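Local coordinates for protein acetate CoA-transferase subunit beta (Escherichia coli DH5[alpha], PDB 5DBN) that transfers coenzyme A from acetyl-CoA to acetoacetate and other short-chain fatty acids, through a covalent enzyme-CoA intermediate, at residues A77-S81 with A82-A86; L151-T155 with M156-A160; L192-V195 with R196-E200. All coordinates share one frame; numbering follows the deposited sequence.

Overall arrangement
Following the chain from the N terminus, interaction 1 (77-86) comes first, where strand 76-78 runs into helix 81-89. Interaction 2 (151-160) follows strand 150-151 into the loop that leads to strand 166-168, and interaction 3 (192-200) spans helix 192-197 and its exit. Each is a local contact within one continuous stretch, so none closes a long loop, and the three follow in series without nesting or crossing. Interactions 1 and 3 lie on opposite sides of the chain's centre, their own centres about 42 Å apart. Interactions 2 and 3 touch, with Arg-152 and Leu-151 packing on Glu-200, which brings the end of strand 150-151 and the start of its loop against the residues just after helix 192-197.

Interaction 1: residues A77-S81 with A82-A86; sequences AMFDS and AMSFA
Asp-80 and Met-83 are joined where the chain leaves strand 76-78 and winds into helix 81-89. The carboxylate turns back over the first turn because CG of Asp-80 sits between the backbone N and the carbonyl carbon (chi1 61°). From there OD1 accepts a nearly straight hydrogen bond from Met-83 N at 2.9 Å, the N-H reaching it nearly along the C-O axis. The backbone adds two more bonds: Asp-80 O accepts from Ser-84 N at 3.0 Å, and Ser-81 O receives Phe-85 N.

The close packing is on the Phe-79 side, which is buried. Ser-84 CB stands at the edge of the Phe-79 ring, in its plane, 3.7 Å from CE1. Met-83 crosses Phe-79 at about a right angle, and its CG touches Phe-79 CB at 3.7 Å. The hydroxyl of Ser-84, OG, hydrogen bonds with Glu-46 O and Gln-44 NE2. The looser side holds Asp-80 and Met-83, both partly exposed; beyond CG, the bent thioether chain of Met-83 leads away from residues 77-81 and packs on an apolar side chain of another protein chain.

Phe-85 lies with its side chain about 4 Å from that of Glu-46, the predicted active-site residue, so this helix start, with Asp-80 as its N-cap, borders the probable catalytic centre.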
loop_
_atom_site.group_PDB
_atom_site.type_symbol
_atom_site.label_atom_id
_atom_site.label_comp_id
_atom_site.label_asym_id
_atom_site.label_seq_id
_atom_site.Cartn_x
_atom_site.Cartn_y
_atom_site.Cartn_z
ATOM N N ALA B 77 6.288 -17.135 -1.820
ATOM C CA ALA B 77 5.553 -16.022 -2.413
ATOM C C ALA B 77 6.426 -14.777 -2.503
ATOM O O ALA B 77 7.165 -14.458 -1.572
ATOM C CB ALA B 77 4.297 -15.729 -1.604
ATOM N N MET B 78 6.333 -14.088 -3.637
ATOM C CA MET B 78 7.067 -12.850 -3.866
ATOM C C MET B 78 6.147 -11.645 -3.691
ATOM O O MET B 78 4.958 -11.716 -3.992
ATOM C CB MET B 78 7.678 -12.851 -5.269
ATOM C CG MET B 78 8.637 -14.009 -5.528
ATOM S SD MET B 78 10.153 -13.901 -4.550
ATOM C CE MET B 78 10.636 -15.621 -4.447
ATOM N N PHE B 79 6.707 -10.538 -3.209
ATOM C CA PHE B 79 5.960 -9.292 -3.050
ATOM C C PHE B 79 6.925 -8.114 -2.919
ATOM O O PHE B 79 8.114 -8.317 -2.678
ATOM C CB PHE B 79 5.039 -9.376 -1.832
ATOM C CG PHE B 79 5.678 -10.016 -0.632
ATOM C CD1 PHE B 79 6.552 -9.302 0.171
ATOM C CD2 PHE B 79 5.402 -11.336 -0.308
ATOM C CE1 PHE B 79 7.140 -9.891 1.275
ATOM C CE2 PHE B 79 5.987 -11.930 0.795
ATOM C CZ PHE B 79 6.858 -11.205 1.588
ATOM N N ASP B 80 6.424 -6.889 -3.080
ATOM C CA ASP B 80 7.291 -5.710 -3.010
ATOM C C ASP B 80 7.595 -5.327 -1.563
ATOM O O ASP B 80 7.113 -5.961 -0.625
ATOM C CB ASP B 80 6.679 -4.517 -3.770
ATOM C CG ASP B 80 5.341 -4.064 -3.211
ATOM O OD1 ASP B 80 5.208 -3.900 -1.981
ATOM O OD2 ASP B 80 4.418 -3.843 -4.023
ATOM N N SER B 81 8.401 -4.286 -1.396
ATOM C CA SER B 81 8.893 -3.891 -0.081
ATOM C C SER B 81 7.808 -3.282 0.808
ATOM O O SER B 81 7.855 -3.420 2.030
ATOM C CB SER B 81 10.046 -2.899 -0.235
ATOM O OG SER B 81 11.099 -3.466 -0.996
ATOM N N ALA B 82 6.849 -2.589 0.202
ATOM C CA ALA B 82 5.742 -2.015 0.961
ATOM C C ALA B 82 4.934 -3.126 1.618
ATOM O O ALA B 82 4.579 -3.040 2.792
ATOM C CB ALA B 82 4.858 -1.170 0.069
ATOM N N MET B 83 4.635 -4.159 0.841
ATOM C CA MET B 83 3.952 -5.338 1.353
ATOM C C MET B 83 4.798 -6.033 2.414
ATOM O O MET B 83 4.283 -6.472 3.443
ATOM C CB MET B 83 3.633 -6.310 0.214
ATOM C CG MET B 83 2.948 -7.592 0.663
ATOM S SD MET B 83 1.409 -7.267 1.537
ATOM C CE MET B 83 0.793 -8.932 1.766
ATOM N N SER B 84 6.097 -6.137 2.150
ATOM C CA SER B 84 7.019 -6.790 3.072
ATOM C C SER B 84 6.949 -6.169 4.461
ATOM O O SER B 84 6.789 -6.871 5.460
ATOM C CB SER B 84 8.452 -6.712 2.547
ATOM O OG SER B 84 9.353 -7.359 3.430
ATOM N N PHE B 85 7.077 -4.849 4.521
ATOM C CA PHE B 85 7.078 -4.154 5.797
ATOM C C PHE B 85 5.665 -3.857 6.283
ATOM O O PHE B 85 5.475 -3.437 7.420
ATOM C CB PHE B 85 7.917 -2.882 5.699
ATOM C CG PHE B 85 9.393 -3.155 5.725
ATOM C CD1 PHE B 85 10.081 -3.434 4.556
ATOM C CD2 PHE B 85 10.083 -3.185 6.927
ATOM C CE1 PHE B 85 11.435 -3.708 4.580
ATOM C CE2 PHE B 85 11.437 -3.461 6.958
ATOM C CZ PHE B 85 12.114 -3.723 5.781
ATOM N N ALA B 86 4.675 -4.058 5.420
ATOM C CA ALA B 86 3.291 -4.132 5.875
ATOM C C ALA B 86 3.120 -5.397 6.718
ATOM O O ALA B 86 2.482 -5.371 7.772
ATOM C CB ALA B 86 2.325 -4.126 4.703
#

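Interaction 2: residues L151-T155 with M156-A160; sequences LRRCT and MPLTA
Arg-153 doubles back on Leu-158, the two side chains crossing at about a right angle. The arginine leaves with CG opposite its backbone N and then bends at chi2 (58°), which brings the guanidinium beside the leucine methyls: NH1 approaches CD2 of Leu-158 at 3.6 Å and NH2 meets CD1 of the same leucine at 3.8 Å. At Cys-154 the buried side chain faces the same leucine. Its CB touches Leu-158 CD2 at 3.5 Å, with SG a little farther off, so this one methyl is shared between cysteine and arginine. With only an alanine in place of Leu-158 both methyls would be gone, which is likely to leave the guanidinium without its apolar support and open a gap beside Cys-154. Thr-155, exposed in this loop, makes a slighter contact, its CG2 lying 4.1 Å from Met-156 CG.

Strand 102-104 receives the backbone N-H groups: Asp-104 OD2 accepts from Cys-154 N, and Gln-102 OE1 accepts from both Thr-155 N and Met-156 N. Farther along, Leu-158 packs on the backbone of a neighbouring subunit, while Thr-159 and Ala-160 pair with Leu-109 in a classic beta bulge and lie against helix 125-131.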
loop_
_atom_site.group_PDB
_atom_site.type_symbol
_atom_site.label_atom_id
_atom_site.label_comp_id
_atom_site.label_asym_id
_atom_site.label_seq_id
_atom_site.Cartn_x
_atom_site.Cartn_y
_atom_site.Cartn_z
ATOM N N LEU B 151 22.935 -4.084 30.083
ATOM C CA LEU B 151 23.177 -2.923 30.946
ATOM C C LEU B 151 21.926 -2.381 31.639
ATOM O O LEU B 151 20.820 -2.855 31.408
ATOM C CB LEU B 151 23.812 -1.803 30.120
ATOM C CG LEU B 151 25.035 -2.204 29.291
ATOM C CD1 LEU B 151 25.474 -1.051 28.399
ATOM C CD2 LEU B 151 26.175 -2.663 30.191
ATOM N N ARG B 152 22.117 -1.389 32.504
ATOM C CA ARG B 152 20.999 -0.668 33.104
ATOM C C ARG B 152 20.331 0.221 32.068
ATOM O O ARG B 152 19.110 0.364 32.043
ATOM C CB ARG B 152 21.463 0.171 34.293
ATOM C CG ARG B 152 21.880 -0.645 35.500
ATOM C CD ARG B 152 22.326 0.249 36.642
ATOM N NE ARG B 152 22.659 -0.522 37.835
ATOM C CZ ARG B 152 22.965 0.014 39.013
ATOM N NH1 ARG B 152 22.992 1.331 39.162
ATOM N NH2 ARG B 152 23.247 -0.770 40.045
ATOM N N ARG B 153 21.153 0.824 31.217
ATOM C CA ARG B 153 20.676 1.694 30.154
ATOM C C ARG B 153 21.666 1.643 29.005
ATOM O O ARG B 153 22.868 1.808 29.213
ATOM C CB ARG B 153 20.509 3.130 30.660
ATOM C CG ARG B 153 20.087 4.140 29.594
ATOM C CD ARG B 153 18.771 3.752 28.932
ATOM N NE ARG B 153 18.230 4.819 28.088
ATOM C CZ ARG B 153 18.546 5.015 26.810
ATOM N NH1 ARG B 153 19.412 4.220 26.194
ATOM N NH2 ARG B 153 17.989 6.015 26.140
ATOM N N CYS B 154 21.164 1.406 27.796
ATOM C CA CYS B 154 22.019 1.355 26.618
ATOM C C CYS B 154 22.761 2.678 26.463
ATOM O O CYS B 154 22.171 3.745 26.626
ATOM C CB CYS B 154 21.194 1.061 25.364
ATOM S SG CYS B 154 20.462 -0.592 25.316
ATOM N N THR B 155 24.053 2.604 26.159
ATOM C CA THR B 155 24.852 3.806 25.940
ATOM C C THR B 155 24.970 4.069 24.442
ATOM O O THR B 155 25.224 5.196 24.020
ATOM C CB THR B 155 26.260 3.686 26.575
ATOM O OG1 THR B 155 26.947 4.940 26.470
ATOM C CG2 THR B 155 27.076 2.601 25.898
ATOM N N MET B 156 24.783 3.020 23.646
ATOM C CA MET B 156 24.814 3.141 22.195
ATOM C C MET B 156 23.435 3.550 21.674
ATOM O O MET B 156 22.434 3.364 22.366
ATOM C CB MET B 156 25.255 1.826 21.553
ATOM C CG MET B 156 26.629 1.350 21.991
ATOM S SD MET B 156 27.122 -0.174 21.158
ATOM C CE MET B 156 28.697 -0.498 21.940
ATOM N N PRO B 157 23.379 4.107 20.451
ATOM C CA PRO B 157 22.098 4.533 19.871
ATOM C C PRO B 157 21.079 3.399 19.776
ATOM O O PRO B 157 21.388 2.317 19.274
ATOM C CB PRO B 157 22.494 5.029 18.476
ATOM C CG PRO B 157 23.928 5.404 18.599
ATOM C CD PRO B 157 24.514 4.432 19.570
ATOM N N LEU B 158 19.870 3.655 20.261
ATOM C CA LEU B 158 18.837 2.630 20.312
ATOM C C LEU B 158 18.322 2.253 18.929
ATOM O O LEU B 158 18.237 3.089 18.031
ATOM C CB LEU B 158 17.660 3.098 21.169
ATOM C CG LEU B 158 17.935 3.424 22.635
ATOM C CD1 LEU B 158 16.645 3.821 23.331
ATOM C CD2 LEU B 158 18.578 2.249 23.343
ATOM N N THR B 159 18.002 0.975 18.771
ATOM C CA THR B 159 17.241 0.500 17.627
ATOM C C THR B 159 15.766 0.754 17.910
ATOM O O THR B 159 14.996 1.126 17.024
ATOM C CB THR B 159 17.482 -0.997 17.365
ATOM O OG1 THR B 159 18.876 -1.223 17.133
ATOM C CG2 THR B 159 16.681 -1.478 16.165
ATOM N N ALA B 160 15.386 0.541 19.165
ATOM C CA ALA B 160 14.029 0.790 19.626
ATOM C C ALA B 160 14.002 0.820 21.146
ATOM O O ALA B 160 14.972 0.431 21.795
ATOM C CB ALA B 160 13.084 -0.269 19.101
#

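Interaction 3: residues L192-V195 with R196-E200; sequences LATV and RAKTE
Leu-192 and Arg-196 meet one helical turn apart because both side chains start with CG opposite the backbone N, after which the arginine bends twice, at chi2 (97°) and chi3 (75°). These bends fold its guanidinium back over the leucine. Leu-192 CD1 lies over the centre of one guanidinium face, 4.2 Å above the plane, while Leu-192 CD2 comes to 3.4 Å from Arg-196 NH2. Leu-192 also packs on Leu-183 and Ile-186 of strand 180-186, and both residues of the pair reach Val-205.

Along the backbone, Arg-196 N donates to Leu-192 O at 2.9 Å, and Ala-197 N to Ala-193 O. This helix is the crossover of a beta-alpha-beta unit, carrying the chain from strand 180-186 to strand 204-205, which run parallel at one edge of the main mixed sheet.

At its C-terminal end Lys-198 still donates its N-H to Thr-194 O at 2.8 Å. The lysine chain, extended beyond CG, lies alongside Thr-194 and points the same way, its CD 3.9 Å from Thr-194 CG2; the threonine hydroxyl instead bonds with Asp-191 OD1.

Thr-199 closes the turn from its side chain: OG1 donates to Val-195 O at 2.7 Å, from a position tilted out of the carbonyl plane. OG1 also hydrogen bonds with His-141 NE2; two partners therefore probably hold the rotation of the hydroxyl of this buried residue. Thr-199 further packs on Ile-150, whose backbone is hydrogen-bonded to that of Glu-200.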
loop_
_atom_site.group_PDB
_atom_site.type_symbol
_atom_site.label_atom_id
_atom_site.label_comp_id
_atom_site.label_asym_id
_atom_site.label_seq_id
_atom_site.Cartn_x
_atom_site.Cartn_y
_atom_site.Cartn_z
ATOM N N LEU B 192 24.286 -18.581 39.152
ATOM C CA LEU B 192 23.641 -17.278 39.258
ATOM C C LEU B 192 24.627 -16.145 39.535
ATOM O O LEU B 192 24.446 -15.029 39.050
ATOM C CB LEU B 192 22.586 -17.307 40.366
ATOM C CG LEU B 192 21.867 -15.985 40.649
ATOM C CD1 LEU B 192 21.172 -15.455 39.403
ATOM C CD2 LEU B 192 20.878 -16.155 41.788
ATOM N N ALA B 193 25.657 -16.428 40.323
ATOM C CA ALA B 193 26.624 -15.403 40.707
ATOM C C ALA B 193 27.455 -14.924 39.520
ATOM O O ALA B 193 27.776 -13.739 39.422
ATOM C CB ALA B 193 27.532 -15.925 41.803
ATOM N N THR B 194 27.804 -15.843 38.625
ATOM C CA THR B 194 28.572 -15.493 37.436
ATOM C C THR B 194 27.749 -14.596 36.515
ATOM O O THR B 194 28.253 -13.606 35.985
ATOM C CB THR B 194 29.022 -16.741 36.657
ATOM O OG1 THR B 194 29.681 -17.652 37.546
ATOM C CG2 THR B 194 29.976 -16.356 35.532
ATOM N N VAL B 195 26.483 -14.956 36.327
ATOM C CA VAL B 195 25.570 -14.171 35.503
ATOM C C VAL B 195 25.399 -12.781 36.106
ATOM O O VAL B 195 25.450 -11.777 35.396
ATOM C CB VAL B 195 24.188 -14.855 35.365
ATOM C CG1 VAL B 195 23.218 -13.974 34.581
ATOM C CG2 VAL B 195 24.328 -16.213 34.697
ATOM N N ARG B 196 25.202 -12.734 37.419
ATOM C CA ARG B 196 25.060 -11.470 38.131
ATOM C C ARG B 196 26.309 -10.613 37.929
ATOM O O ARG B 196 26.218 -9.420 37.645
ATOM C CB ARG B 196 24.826 -11.719 39.623
ATOM C CG ARG B 196 24.196 -10.550 40.350
ATOM C CD ARG B 196 22.689 -10.715 40.469
ATOM N NE ARG B 196 22.330 -11.704 41.483
ATOM C CZ ARG B 196 21.084 -11.968 41.864
ATOM N NH1 ARG B 196 20.063 -11.319 41.317
ATOM N NH2 ARG B 196 20.859 -12.885 42.798
ATOM N N ALA B 197 27.472 -11.240 38.073
ATOM C CA ALA B 197 28.752 -10.560 37.909
ATOM C C ALA B 197 28.937 -10.048 36.480
ATOM O O ALA B 197 29.509 -8.981 36.263
ATOM C CB ALA B 197 29.894 -11.493 38.285
ATOM N N LYS B 198 28.459 -10.820 35.510
ATOM C CA LYS B 198 28.638 -10.485 34.100
ATOM C C LYS B 198 27.480 -9.649 33.545
ATOM O O LYS B 198 27.421 -9.386 32.345
ATOM C CB LYS B 198 28.781 -11.772 33.283
ATOM C CG LYS B 198 30.101 -12.503 33.483
ATOM C CD LYS B 198 30.155 -13.776 32.647
ATOM C CE LYS B 198 31.566 -14.330 32.541
ATOM N NZ LYS B 198 31.596 -15.701 31.959
ATOM N N THR B 199 26.579 -9.220 34.427
ATOM C CA THR B 199 25.398 -8.447 34.035
ATOM C C THR B 199 25.214 -7.189 34.886
ATOM O O THR B 199 25.162 -7.268 36.115
ATOM C CB THR B 199 24.116 -9.305 34.132
ATOM O OG1 THR B 199 24.281 -10.507 33.371
ATOM C CG2 THR B 199 22.902 -8.539 33.612
ATOM N N GLU B 200 25.113 -6.034 34.231
ATOM C CA GLU B 200 24.899 -4.770 34.936
ATOM C C GLU B 200 23.412 -4.476 35.107
ATOM O O GLU B 200 23.024 -3.693 35.975
ATOM C CB GLU B 200 25.550 -3.602 34.193
ATOM C CG GLU B 200 27.060 -3.538 34.302
ATOM C CD GLU B 200 27.634 -2.280 33.674
ATOM O OE1 GLU B 200 26.861 -1.333 33.409
ATOM O OE2 GLU B 200 28.861 -2.242 33.443
#